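Local coordinates for virulence protein vsdE (Salmonella enterica, PDB 5LQ6), which is a secreted virulence effector that acts as a cysteine hydrolase and suppresses host immune responses, at residues 182-187 with 191-196; 127-132 with 197-202; 13-18 with 37-42; 83-86 with 92-95. The protein carries 4 engineered substitutions. All blocks are in the same frame, centred on the assembly; numbering follows the deposited sequence.

Interaction 1: 182-187 with 191-196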
loop_
_atom_site.group_PDB
_atom_site.type_symbol
_atom_site.label_atom_id
_atom_site.label_comp_id
_atom_site.label_asym_id
_atom_site.label_seq_id
_atom_site.Cartn_x
_atom_site.Cartn_y
_atom_site.Cartn_z
ATOM N N GLN A 182 5.268 10.531 4.048
ATOM C CA GLN A 182 3.846 10.712 4.065
ATOM C C GLN A 182 3.151 9.357 4.122
ATOM O O GLN A 182 3.182 8.610 3.147
ATOM C CB GLN A 182 3.379 11.504 2.872
ATOM C CG GLN A 182 1.890 11.769 2.823
ATOM C CD GLN A 182 1.442 12.655 3.947
ATOM O OE1 GLN A 182 1.885 13.836 4.021
ATOM N NE2 GLN A 182 0.686 12.117 4.899
ATOM N N PHE A 183 2.523 9.070 5.246
ATOM C CA PHE A 183 1.604 7.911 5.308
ATOM C C PHE A 183 0.371 8.214 4.541
ATOM O O PHE A 183 -0.144 9.349 4.559
ATOM C CB PHE A 183 1.367 7.513 6.749
ATOM C CG PHE A 183 2.598 6.959 7.423
ATOM C CD1 PHE A 183 3.064 5.722 7.099
ATOM C CD2 PHE A 183 3.307 7.685 8.384
ATOM C CE1 PHE A 183 4.196 5.159 7.707
ATOM C CE2 PHE A 183 4.427 7.129 8.975
ATOM C CZ PHE A 183 4.865 5.879 8.642
ATOM N N ILE A 184 -0.137 7.185 3.859
ATOM C CA ILE A 184 -1.328 7.290 3.012
ATOM C C ILE A 184 -2.231 6.113 3.369
ATOM O O ILE A 184 -1.800 4.974 3.314
ATOM C CB ILE A 184 -1.027 7.272 1.520
ATOM C CG1 ILE A 184 0.018 8.295 1.150
ATOM C CG2 ILE A 184 -2.289 7.461 0.731
ATOM C CD1 ILE A 184 0.750 7.947 -0.110
ATOM N N ASP A 185 -3.464 6.373 3.744
ATOM C CA ASP A 185 -4.422 5.288 4.034
ATOM C C ASP A 185 -5.625 5.527 3.171
ATOM O O ASP A 185 -6.580 6.201 3.611
ATOM C CB ASP A 185 -4.728 5.161 5.527
ATOM C CG ASP A 185 -5.475 3.915 5.865
ATOM O OD1 ASP A 185 -6.049 3.301 4.951
ATOM O OD2 ASP A 185 -5.450 3.516 7.046
ATOM N N SER A 186 -5.644 4.967 1.955
ATOM C CA SER A 186 -6.726 5.203 1.010
ATOM C C SER A 186 -8.023 4.570 1.480
ATOM O O SER A 186 -9.117 4.977 1.031
ATOM C CB SER A 186 -6.371 4.735 -0.370
ATOM O OG SER A 186 -6.180 3.309 -0.409
ATOM N N TRP A 187 -7.941 3.614 2.387
ATOM C CA TRP A 187 -9.132 3.002 3.017
ATOM C C TRP A 187 -9.816 3.916 4.003
ATOM O O TRP A 187 -11.058 3.888 4.185
ATOM C CB TRP A 187 -8.699 1.694 3.675
ATOM C CG TRP A 187 -9.725 0.970 4.452
ATOM C CD1 TRP A 187 -10.568 0.031 3.956
ATOM C CD2 TRP A 187 -10.019 1.122 5.818
ATOM N NE1 TRP A 187 -11.395 -0.416 4.960
ATOM C CE2 TRP A 187 -11.051 0.204 6.127
ATOM C CE3 TRP A 187 -9.475 1.887 6.843
ATOM C CZ2 TRP A 187 -11.577 0.088 7.424
ATOM C CZ3 TRP A 187 -10.013 1.755 8.165
ATOM C CH2 TRP A 187 -11.058 0.885 8.405
ATOM N N ASN A 191 -9.527 10.473 6.567
ATOM C CA ASN A 191 -8.206 11.087 6.686
ATOM C C ASN A 191 -7.178 10.247 5.895
ATOM O O ASN A 191 -6.459 9.454 6.473
ATOM C CB ASN A 191 -7.812 11.228 8.149
ATOM C CG ASN A 191 -6.585 12.038 8.417
ATOM O OD1 ASN A 191 -6.152 12.825 7.581
ATOM N ND2 ASN A 191 -5.988 11.858 9.559
ATOM N N ILE A 192 -7.174 10.441 4.603
ATOM C CA ILE A 192 -6.390 9.577 3.728
ATOM C C ILE A 192 -4.888 9.918 3.792
ATOM O O ILE A 192 -4.068 9.056 3.417
ATOM C CB ILE A 192 -6.889 9.570 2.291
ATOM C CG1 ILE A 192 -6.832 10.956 1.684
ATOM C CG2 ILE A 192 -8.290 8.975 2.230
ATOM C CD1 ILE A 192 -7.167 11.002 0.201
ATOM N N LEU A 193 -4.524 11.103 4.250
ATOM C CA LEU A 193 -3.142 11.499 4.437
ATOM C C LEU A 193 -2.895 11.847 5.885
ATOM O O LEU A 193 -2.759 13.053 6.239
ATOM C CB LEU A 193 -2.699 12.644 3.532
ATOM C CG LEU A 193 -2.108 12.306 2.174
ATOM C CD1 LEU A 193 -2.777 11.321 1.312
ATOM C CD2 LEU A 193 -1.883 13.636 1.426
ATOM N N PRO A 194 -2.864 10.841 6.779
ATOM C CA PRO A 194 -2.654 11.114 8.217
ATOM C C PRO A 194 -1.242 11.559 8.497
ATOM O O PRO A 194 -0.303 11.103 7.834
ATOM C CB PRO A 194 -2.987 9.799 8.863
ATOM C CG PRO A 194 -2.589 8.798 7.803
ATOM C CD PRO A 194 -3.012 9.399 6.519
ATOM N N SER A 195 -1.068 12.376 9.519
ATOM C CA SER A 195 0.245 12.632 10.051
ATOM C C SER A 195 0.694 11.465 10.868
ATOM O O SER A 195 -0.102 10.607 11.208
ATOM C CB SER A 195 0.253 13.869 10.937
ATOM O OG SER A 195 -0.538 13.633 12.106
ATOM N N LEU A 196 1.989 11.419 11.213
ATOM C CA LEU A 196 2.476 10.379 12.105
ATOM C C LEU A 196 1.684 10.368 13.419
ATOM O O LEU A 196 1.258 9.310 13.889
ATOM C CB LEU A 196 3.967 10.598 12.364
ATOM C CG LEU A 196 4.566 9.558 13.338
ATOM C CD1 LEU A 196 4.621 8.190 12.718
ATOM C CD2 LEU A 196 5.982 9.994 13.726
HETATM O O HOH W 1 -0.294 14.254 6.674
HETATM O O HOH W 2 2.357 10.939 7.443
#

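Interaction 2: 127-132 with 197-202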
loop_
_atom_site.group_PDB
_atom_site.type_symbol
_atom_site.label_atom_id
_atom_site.label_comp_id
_atom_site.label_asym_id
_atom_site.label_seq_id
_atom_site.Cartn_x
_atom_site.Cartn_y
_atom_site.Cartn_z
ATOM N N ASN A 127 8.639 -2.620 15.405
ATOM C CA ASN A 127 7.822 -2.590 16.571
ATOM C C ASN A 127 6.981 -1.347 16.772
ATOM O O ASN A 127 6.228 -1.248 17.750
ATOM C CB ASN A 127 8.718 -2.703 17.806
ATOM C CG ASN A 127 9.383 -4.034 17.914
ATOM O OD1 ASN A 127 8.754 -5.048 17.650
ATOM N ND2 ASN A 127 10.640 -4.050 18.332
ATOM N N SER A 128 7.056 -0.359 15.869
ATOM C CA SER A 128 6.310 0.860 16.020
ATOM C C SER A 128 6.246 1.578 14.686
ATOM O O SER A 128 7.086 1.389 13.804
ATOM C CB SER A 128 6.937 1.794 17.100
ATOM O OG SER A 128 8.150 2.270 16.626
ATOM N N ILE A 129 5.237 2.423 14.537
ATOM C CA ILE A 129 5.135 3.263 13.339
ATOM C C ILE A 129 6.288 4.242 13.259
ATOM O O ILE A 129 6.768 4.575 12.205
ATOM C CB ILE A 129 3.703 3.859 13.273
ATOM C CG1 ILE A 129 3.392 4.380 11.850
ATOM C CG2 ILE A 129 3.556 4.929 14.281
ATOM C CD1 ILE A 129 3.240 3.292 10.855
ATOM N N ASP A 130 6.837 4.660 14.409
ATOM C CA ASP A 130 8.016 5.484 14.424
ATOM C C ASP A 130 9.208 4.796 13.810
ATOM O O ASP A 130 10.018 5.370 13.076
ATOM C CB ASP A 130 8.346 5.893 15.887
ATOM C CG ASP A 130 7.134 6.423 16.613
ATOM O OD1 ASP A 130 6.235 5.583 17.054
ATOM O OD2 ASP A 130 7.062 7.660 16.650
ATOM N N GLU A 131 9.351 3.520 14.127
ATOM C CA GLU A 131 10.428 2.724 13.552
ATOM C C GLU A 131 10.225 2.465 12.068
ATOM O O GLU A 131 11.198 2.407 11.302
ATOM C CB GLU A 131 10.550 1.475 14.358
ATOM C CG GLU A 131 11.188 1.810 15.707
ATOM C CD GLU A 131 11.160 0.669 16.683
ATOM O OE1 GLU A 131 10.105 0.517 17.311
ATOM O OE2 GLU A 131 12.217 -0.031 16.847
ATOM N N VAL A 132 8.975 2.271 11.659
ATOM C CA VAL A 132 8.651 2.219 10.235
ATOM C C VAL A 132 9.129 3.485 9.530
ATOM O O VAL A 132 9.789 3.399 8.472
ATOM C CB VAL A 132 7.160 2.024 10.028
ATOM C CG1 VAL A 132 6.795 2.206 8.549
ATOM C CG2 VAL A 132 6.690 0.646 10.503
ATOM N N GLN A 197 1.488 11.523 14.000
ATOM C CA GLN A 197 0.734 11.629 15.270
ATOM C C GLN A 197 -0.646 11.045 15.103
ATOM O O GLN A 197 -1.161 10.317 15.969
ATOM C CB GLN A 197 0.703 13.097 15.718
ATOM C CG GLN A 197 -0.173 13.436 16.920
ATOM C CD GLN A 197 0.061 14.879 17.405
ATOM O OE1 GLN A 197 -0.779 15.759 17.246
ATOM N NE2 GLN A 197 1.224 15.116 17.987
ATOM N N GLU A 198 -1.317 11.342 13.984
ATOM C CA GLU A 198 -2.683 10.897 13.787
ATOM C C GLU A 198 -2.711 9.396 13.612
ATOM O O GLU A 198 -3.563 8.722 14.203
ATOM C CB GLU A 198 -3.281 11.589 12.543
ATOM C CG GLU A 198 -3.710 12.994 12.863
ATOM C CD GLU A 198 -3.929 13.861 11.670
ATOM O OE1 GLU A 198 -3.671 13.450 10.516
ATOM O OE2 GLU A 198 -4.380 14.997 11.855
ATOM N N ILE A 199 -1.839 8.823 12.781
ATOM C CA ILE A 199 -1.907 7.400 12.554
ATOM C C ILE A 199 -1.536 6.597 13.806
ATOM O O ILE A 199 -2.066 5.509 14.026
ATOM C CB ILE A 199 -1.106 7.030 11.288
ATOM C CG1 ILE A 199 -1.682 5.738 10.681
ATOM C CG2 ILE A 199 0.368 7.016 11.581
ATOM C CD1 ILE A 199 -1.064 5.363 9.363
ATOM N N LYS A 200 -0.668 7.138 14.625
ATOM C CA LYS A 200 -0.282 6.502 15.903
ATOM C C LYS A 200 -1.478 6.280 16.822
ATOM O O LYS A 200 -1.444 5.339 17.644
ATOM C CB LYS A 200 0.757 7.334 16.658
ATOM C CG LYS A 200 2.147 7.261 16.090
ATOM C CD LYS A 200 3.206 7.957 16.928
ATOM C CE LYS A 200 3.525 7.117 18.159
ATOM N NZ LYS A 200 4.733 7.645 18.823
ATOM N N LYS A 201 -2.527 7.089 16.701
ATOM C CA LYS A 201 -3.767 6.912 17.473
ATOM C C LYS A 201 -4.412 5.584 17.233
ATOM O O LYS A 201 -5.140 5.100 18.086
ATOM C CB LYS A 201 -4.798 8.011 17.155
ATOM C CG LYS A 201 -4.336 9.429 17.437
ATOM C CD LYS A 201 -3.835 9.648 18.826
ATOM C CE LYS A 201 -3.517 11.137 19.056
ATOM N NZ LYS A 201 -4.382 12.057 18.235
ATOM N N HIS A 202 -4.127 4.962 16.089
ATOM C CA HIS A 202 -4.745 3.699 15.726
ATOM C C HIS A 202 -3.936 2.496 16.204
ATOM O O HIS A 202 -4.316 1.362 15.877
ATOM C CB HIS A 202 -4.963 3.606 14.230
ATOM C CG HIS A 202 -5.730 4.740 13.681
ATOM N ND1 HIS A 202 -6.985 5.058 14.147
ATOM C CD2 HIS A 202 -5.447 5.621 12.692
ATOM C CE1 HIS A 202 -7.422 6.122 13.499
ATOM N NE2 HIS A 202 -6.518 6.460 12.604
#

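Interaction 3: 13-18 with 37-42. Engineered in segment 37-42: Ser40 (natural residue Cys).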
loop_
_atom_site.group_PDB
_atom_site.type_symbol
_atom_site.label_atom_id
_atom_site.label_comp_id
_atom_site.label_asym_id
_atom_site.label_seq_id
_atom_site.Cartn_x
_atom_site.Cartn_y
_atom_site.Cartn_z
ATOM N N GLN A 13 -1.758 -5.923 -18.738
ATOM C CA GLN A 13 -2.198 -7.112 -19.448
ATOM C C GLN A 13 -1.738 -8.384 -18.770
ATOM O O GLN A 13 -2.462 -9.380 -18.816
ATOM C CB GLN A 13 -1.796 -7.094 -20.912
ATOM C CG GLN A 13 -0.325 -7.185 -21.224
ATOM C CD GLN A 13 -0.069 -7.075 -22.734
ATOM O OE1 GLN A 13 -0.905 -6.539 -23.491
ATOM N NE2 GLN A 13 1.083 -7.589 -23.180
ATOM N N ASP A 14 -0.558 -8.364 -18.146
ATOM C CA ASP A 14 -0.139 -9.501 -17.286
ATOM C C ASP A 14 -1.028 -9.729 -16.073
ATOM O O ASP A 14 -1.266 -10.862 -15.662
ATOM C CB ASP A 14 1.321 -9.339 -16.865
ATOM C CG ASP A 14 2.314 -9.542 -18.024
ATOM O OD1 ASP A 14 1.921 -9.996 -19.111
ATOM O OD2 ASP A 14 3.509 -9.246 -17.832
ATOM N N ILE A 15 -1.552 -8.656 -15.494
ATOM C CA ILE A 15 -2.568 -8.763 -14.427
ATOM C C ILE A 15 -3.811 -9.491 -14.933
ATOM O O ILE A 15 -4.378 -10.366 -14.293
ATOM C CB ILE A 15 -2.947 -7.365 -13.841
ATOM C CG1 ILE A 15 -1.688 -6.705 -13.265
ATOM C CG2 ILE A 15 -4.078 -7.468 -12.863
ATOM C CD1 ILE A 15 -1.927 -5.277 -12.801
ATOM N N ILE A 16 -4.252 -9.076 -16.114
ATOM C CA ILE A 16 -5.442 -9.665 -16.720
ATOM C C ILE A 16 -5.243 -11.150 -16.990
ATOM O O ILE A 16 -6.126 -11.947 -16.671
ATOM C CB ILE A 16 -5.774 -8.889 -18.010
ATOM C CG1 ILE A 16 -6.482 -7.570 -17.599
ATOM C CG2 ILE A 16 -6.665 -9.727 -18.925
ATOM C CD1 ILE A 16 -6.471 -6.527 -18.701
ATOM N N SER A 17 -4.074 -11.518 -17.443
ATOM C CA SER A 17 -3.798 -12.927 -17.705
ATOM C C SER A 17 -3.808 -13.723 -16.397
ATOM O O SER A 17 -4.392 -14.792 -16.300
ATOM C CB SER A 17 -2.533 -13.139 -18.507
ATOM O OG SER A 17 -1.378 -12.664 -17.907
ATOM N N ARG A 18 -3.161 -13.176 -15.375
ATOM C CA ARG A 18 -3.108 -13.911 -14.080
ATOM C C ARG A 18 -4.450 -14.071 -13.430
ATOM O O ARG A 18 -4.799 -15.143 -12.953
ATOM C CB ARG A 18 -2.114 -13.219 -13.149
ATOM C CG ARG A 18 -0.668 -13.351 -13.566
ATOM C CD ARG A 18 0.324 -12.823 -12.535
ATOM N NE ARG A 18 0.233 -11.364 -12.416
ATOM C CZ ARG A 18 1.037 -10.503 -13.005
ATOM N NH1 ARG A 18 2.006 -10.912 -13.801
ATOM N NH2 ARG A 18 0.872 -9.179 -12.788
ATOM N N ASP A 37 -13.665 -9.168 -9.332
ATOM C CA ASP A 37 -14.884 -8.376 -9.278
ATOM C C ASP A 37 -14.614 -6.914 -8.899
ATOM O O ASP A 37 -15.268 -5.991 -9.412
ATOM C CB ASP A 37 -15.875 -8.996 -8.285
ATOM C CG ASP A 37 -16.491 -10.320 -8.807
ATOM O OD1 ASP A 37 -16.517 -10.552 -10.046
ATOM O OD2 ASP A 37 -16.898 -11.133 -7.939
ATOM N N ALA A 38 -13.678 -6.725 -7.966
ATOM C CA ALA A 38 -13.406 -5.395 -7.441
ATOM C C ALA A 38 -12.481 -4.593 -8.328
ATOM O O ALA A 38 -12.543 -3.380 -8.350
ATOM C CB ALA A 38 -12.836 -5.479 -6.052
ATOM N N LEU A 39 -11.579 -5.239 -9.016
ATOM C CA LEU A 39 -10.484 -4.509 -9.654
ATOM C C LEU A 39 -10.882 -3.913 -10.970
ATOM O O LEU A 39 -11.525 -4.595 -11.779
ATOM C CB LEU A 39 -9.298 -5.446 -9.831
ATOM C CG LEU A 39 -7.996 -4.888 -10.331
ATOM C CD1 LEU A 39 -7.469 -3.966 -9.275
ATOM C CD2 LEU A 39 -7.011 -5.997 -10.542
ATOM N N SER A 40 -10.587 -2.627 -11.175
ATOM C CA SER A 40 -10.689 -1.937 -12.455
ATOM C C SER A 40 -9.321 -1.534 -13.005
ATOM O O SER A 40 -8.441 -1.035 -12.266
ATOM C CB SER A 40 -11.496 -0.648 -12.290
ATOM O OG SER A 40 -12.807 -0.951 -11.968
ATOM N N ILE A 41 -9.172 -1.642 -14.315
ATOM C CA ILE A 41 -7.991 -1.257 -15.025
ATOM C C ILE A 41 -8.385 -0.203 -16.025
ATOM O O ILE A 41 -9.213 -0.454 -16.921
ATOM C CB ILE A 41 -7.352 -2.464 -15.730
ATOM C CG1 ILE A 41 -7.148 -3.608 -14.718
ATOM C CG2 ILE A 41 -6.074 -2.062 -16.442
ATOM C CD1 ILE A 41 -6.457 -4.851 -15.282
ATOM N N GLU A 42 -7.836 0.992 -15.867
ATOM C CA GLU A 42 -8.038 2.053 -16.832
ATOM C C GLU A 42 -6.884 2.031 -17.821
ATOM O O GLU A 42 -5.736 2.263 -17.404
ATOM C CB GLU A 42 -8.106 3.373 -16.097
ATOM C CG GLU A 42 -8.540 4.562 -16.943
ATOM C CD GLU A 42 -9.685 5.342 -16.307
ATOM O OE1 GLU A 42 -9.671 5.628 -15.076
ATOM O OE2 GLU A 42 -10.639 5.655 -17.045
#

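Interaction 4: 83-86 with 92-95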
loop_
_atom_site.group_PDB
_atom_site.type_symbol
_atom_site.label_atom_id
_atom_site.label_comp_id
_atom_site.label_asym_id
_atom_site.label_seq_id
_atom_site.Cartn_x
_atom_site.Cartn_y
_atom_site.Cartn_z
ATOM N N LEU A 83 -2.756 1.168 -5.078
ATOM C CA LEU A 83 -2.087 2.453 -4.961
ATOM C C LEU A 83 -0.610 2.308 -5.185
ATOM O O LEU A 83 0.027 3.138 -5.821
ATOM C CB LEU A 83 -2.388 3.062 -3.584
ATOM C CG LEU A 83 -1.806 4.440 -3.325
ATOM C CD1 LEU A 83 -2.230 5.427 -4.404
ATOM C CD2 LEU A 83 -2.225 4.935 -1.936
ATOM N N HIS A 84 0.019 1.279 -4.598
ATOM C CA HIS A 84 1.441 1.044 -4.810
ATOM C C HIS A 84 1.821 0.876 -6.277
ATOM O O HIS A 84 2.830 1.383 -6.753
ATOM C CB HIS A 84 1.873 -0.152 -3.973
ATOM C CG HIS A 84 3.339 -0.379 -3.917
ATOM N ND1 HIS A 84 4.183 0.414 -3.175
ATOM C CD2 HIS A 84 4.118 -1.347 -4.436
ATOM C CE1 HIS A 84 5.417 -0.005 -3.306
ATOM N NE2 HIS A 84 5.412 -1.093 -4.048
ATOM N N TYR A 85 1.011 0.088 -6.955
ATOM C CA TYR A 85 1.190 -0.101 -8.383
ATOM C C TYR A 85 1.076 1.209 -9.162
ATOM O O TYR A 85 1.916 1.489 -10.014
ATOM C CB TYR A 85 0.166 -1.108 -8.892
ATOM C CG TYR A 85 0.175 -1.412 -10.380
ATOM C CD1 TYR A 85 -0.494 -0.633 -11.273
ATOM C CD2 TYR A 85 0.881 -2.495 -10.830
ATOM C CE1 TYR A 85 -0.494 -0.969 -12.638
ATOM C CE2 TYR A 85 0.870 -2.856 -12.189
ATOM C CZ TYR A 85 0.185 -2.050 -13.057
ATOM O OH TYR A 85 0.183 -2.356 -14.453
ATOM N N ASN A 86 0.044 1.981 -8.888
ATOM C CA ASN A 86 -0.181 3.276 -9.563
ATOM C C ASN A 86 0.997 4.227 -9.296
ATOM O O ASN A 86 1.491 4.908 -10.190
ATOM C CB ASN A 86 -1.488 3.911 -9.115
ATOM C CG ASN A 86 -2.714 3.153 -9.615
ATOM O OD1 ASN A 86 -2.565 2.230 -10.430
ATOM N ND2 ASN A 86 -3.853 3.464 -9.093
ATOM N N ASP A 92 -2.665 6.664 -12.808
ATOM C CA ASP A 92 -3.876 6.157 -12.192
ATOM C C ASP A 92 -4.445 5.018 -13.026
ATOM O O ASP A 92 -5.223 5.256 -13.942
ATOM C CB ASP A 92 -4.950 7.230 -11.973
ATOM C CG ASP A 92 -4.598 8.209 -10.878
ATOM O OD1 ASP A 92 -3.935 7.828 -9.881
ATOM O OD2 ASP A 92 -5.000 9.396 -10.969
ATOM N N ILE A 93 -4.037 3.794 -12.746
ATOM C CA ILE A 93 -4.403 2.584 -13.574
ATOM C C ILE A 93 -5.350 1.681 -12.866
ATOM O O ILE A 93 -6.420 1.372 -13.360
ATOM C CB ILE A 93 -3.162 1.833 -14.030
ATOM C CG1 ILE A 93 -2.283 2.726 -14.892
ATOM C CG2 ILE A 93 -3.544 0.519 -14.750
ATOM C CD1 ILE A 93 -0.894 2.211 -15.102
ATOM N N LEU A 94 -4.992 1.228 -11.642
ATOM C CA LEU A 94 -5.805 0.314 -10.888
ATOM C C LEU A 94 -6.666 0.989 -9.845
ATOM O O LEU A 94 -6.228 1.958 -9.212
ATOM C CB LEU A 94 -4.915 -0.713 -10.198
ATOM C CG LEU A 94 -3.935 -1.510 -11.027
ATOM C CD1 LEU A 94 -3.228 -2.522 -10.144
ATOM C CD2 LEU A 94 -4.649 -2.266 -12.152
ATOM N N SER A 95 -7.881 0.494 -9.647
ATOM C CA SER A 95 -8.753 0.972 -8.610
ATOM C C SER A 95 -9.676 -0.140 -8.168
ATOM O O SER A 95 -9.774 -1.168 -8.855
ATOM C CB SER A 95 -9.527 2.213 -9.050
ATOM O OG SER A 95 -10.409 1.919 -10.128
HETATM O O HOH W 3 -3.800 6.001 -7.796
#

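Interaction 1: 182-187 with 191-196
Phe183, Ile192 and Leu193 give up the most surface where the end of strand 180-184 meets the segment 191-196, an example of a loop folding back on the strand that leads into it. The carbonyl O of Phe183 faces the ring of Pro194, with CD at 3.5 Å. With CG beside its own backbone N (chi1 -67°), the Phe183 ring lies alongside Leu196, both side chains pointing the same way, and CE2 meets Leu196 CD1 obliquely at 3.9 Å. Ile192 works through backbone and side chain: its O accepts from Asp185 N at 2.8 Å, with 160° at the hydrogen, and also receives the CA-H of Ile184, while its CG2 rests against Asp185 O at 3.5 Å. Leu193 crosses Gln182 at about a right angle and lays CD1 against Ile184 CG2 at 3.9 Å. The amide of Gln182 is turned so that NE2 donates almost straight to Phe183 O, 2.9 Å away, with that oxygen in the amide plane. One water joins Gln182 NE2 to Leu193 O, and a second joins Phe183 N to Pro194 O. Asp185 OD2 bonds His165 NE2, in a geometry consistent with a Cys-His-Asp triad with Cys76. The chemistry is thus divided: apolar side chains and bridging waters hold the loop on the strand, while the bond to Asp185 N anchors the backbone of the residue whose carboxylate bonds His165.

Interaction 2: 127-132 with 197-202
Ile129 and Lys200 meet where the first turn of helix 129-143 faces helix 196-200, and their contact illustrates how one lysine can serve both an apolar and a charged neighbour. The two side chains cross obliquely, and Ile129 CG2 presses on Lys200 CG at 3.3 Å, tighter than usual for two carbons. Ile129 places that methyl between its backbone N and carbonyl carbon, while CG1 takes the position opposite N (chi1 -163°) and touches CG2 of Ile199 at 4.0 Å; these two isoleucines are set at about a right angle. Beyond the tight contact the lysine chain bends at chi3, 75°, and runs on across the carboxylate of Asp130, again roughly perpendicular to it. There NZ forms a salt bridge with OD1 at 3.1 Å, approaching on the syn side and 17° out of the carboxylate plane. OD1 gives the regular bond; the second, from NZ to Asp130 OD2 at 3.2 Å, is weak. At the start of the same helix Ser128 is the N-cap: its OG accepts from Glu131 N and donates to Glu131 OE1. The ion pair lies toward solvent, Lys200 being exposed, whereas Ile129 and Ile199 are buried: both reach Phe167 of strand 163-172, and Ile129 also packs on Phe209 of strand 209-212, so the two helices join over the four-stranded antiparallel sheet.

Interaction 3: 13-18 with 37-42
Ile16 and Ile41 make the closest approach between helix 12-19 and strand 39-41, a compact case of how branched side chains settle a helix against one face of a short strand. Ile41 CD1 comes within 3.6 Å of Ile16 CG1 and 3.8 Å of Ile16 CD1, the two chains crossing at a slant. Each of these isoleucines has CG1 on the side of its backbone N and away from its carbonyl carbon, and each is extended at chi2, which carries Ile41 CD1 across to the CG1-CD1 arm of Ile16. Ile15, one residue earlier on the helix, has the same first rotamer, but here it is the branch methyl CG2, opposite the backbone N, that faces the strand. It touches Leu39 CD2 at 4.0 Å, with the side chains at about a right angle. Leu39 has the other arrangement: its CG is trans to N (chi1 -173°) and chi2 is 67°, which brings CD2 forward to Ile15. Ser40, between the two strand residues, is engineered. The axes of helix segment 13-18 and strand 39-41 come within 10.5 Å, their directions 143° apart. Ile15 and Ile41 also touch Leu94 of strand 94-96, and Ile15 touches Tyr85 of helix 76-89, so helix 12-19 covers a face of the two-stranded sheet. With no hydrogen bond between the segments, the contact rests on van der Waals packing of aliphatic groups, buried at Ile15 and Leu39 and more open at Ile16.

Interaction 4: 83-86 with 92-95
Asn86 joins helix 76-89 to the start of strand 94-96 through its side-chain amide, a clear instance of a buried asparagine that mimics a backbone partner by bonding both N and O of one residue. Its OD1 accepts from Leu94 N at 2.9 Å, nearly straight at 176° and on a lone pair in the carbonyl plane, and takes a second, weak bond from Ile93 N at 3.2 Å. Its ND2 donates to Leu94 O at 2.8 Å, also on an in-plane lone pair, and to a water that in turn donates to Asp92 OD1. Both amide ends are therefore used, and the opposed bonds to N and O of the same Leu94 fix which way the amide is turned. Asp92 OD2 has a partner elsewhere, the hydroxyl of Tyr49. Beside this polar grip, Tyr85 stands with its ring opposite the backbone N (chi1 179°): Leu94 CD1 sits over one face, 3.9 Å from the ring centroid, as a CH-pi contact, while Ile93 CG2 lies at the edge, 4.0 Å from CE1. The hydroxyl of Tyr85 bonds Ser11 OG. The likeness of the amide to a backbone partner is an analogy only, but its paired bonds tie the strand to the helix that precedes it. That helix begins with Cys76, the candidate nucleophile of a papain-like fold, consistent with the protein's peptidase CA clan.

In the fold
Along the chain interaction 3 closes first, interaction 4 follows, and interaction 1 is nested inside the long loop closed by interaction 2. Interactions 3 and 4, centres about 11 Å apart, share the two-stranded antiparallel sheet: Ser40 and Glu42 pair with Ser95 and Ile93. Interactions 1 and 2, also about 11 Å apart between centres, meet through Ile129, which packs on Phe183 and Leu196, on the four-stranded sheet to which Phe183 belongs. The two pairs lie far apart, interactions 2 and 3 being about 33 Å between centres. Ile184 on Leu83 connects interaction 1 to interaction 4, so helix 76-89, which bears Cys76, links the two regions, with the possible triad where this helix meets the four-stranded sheet.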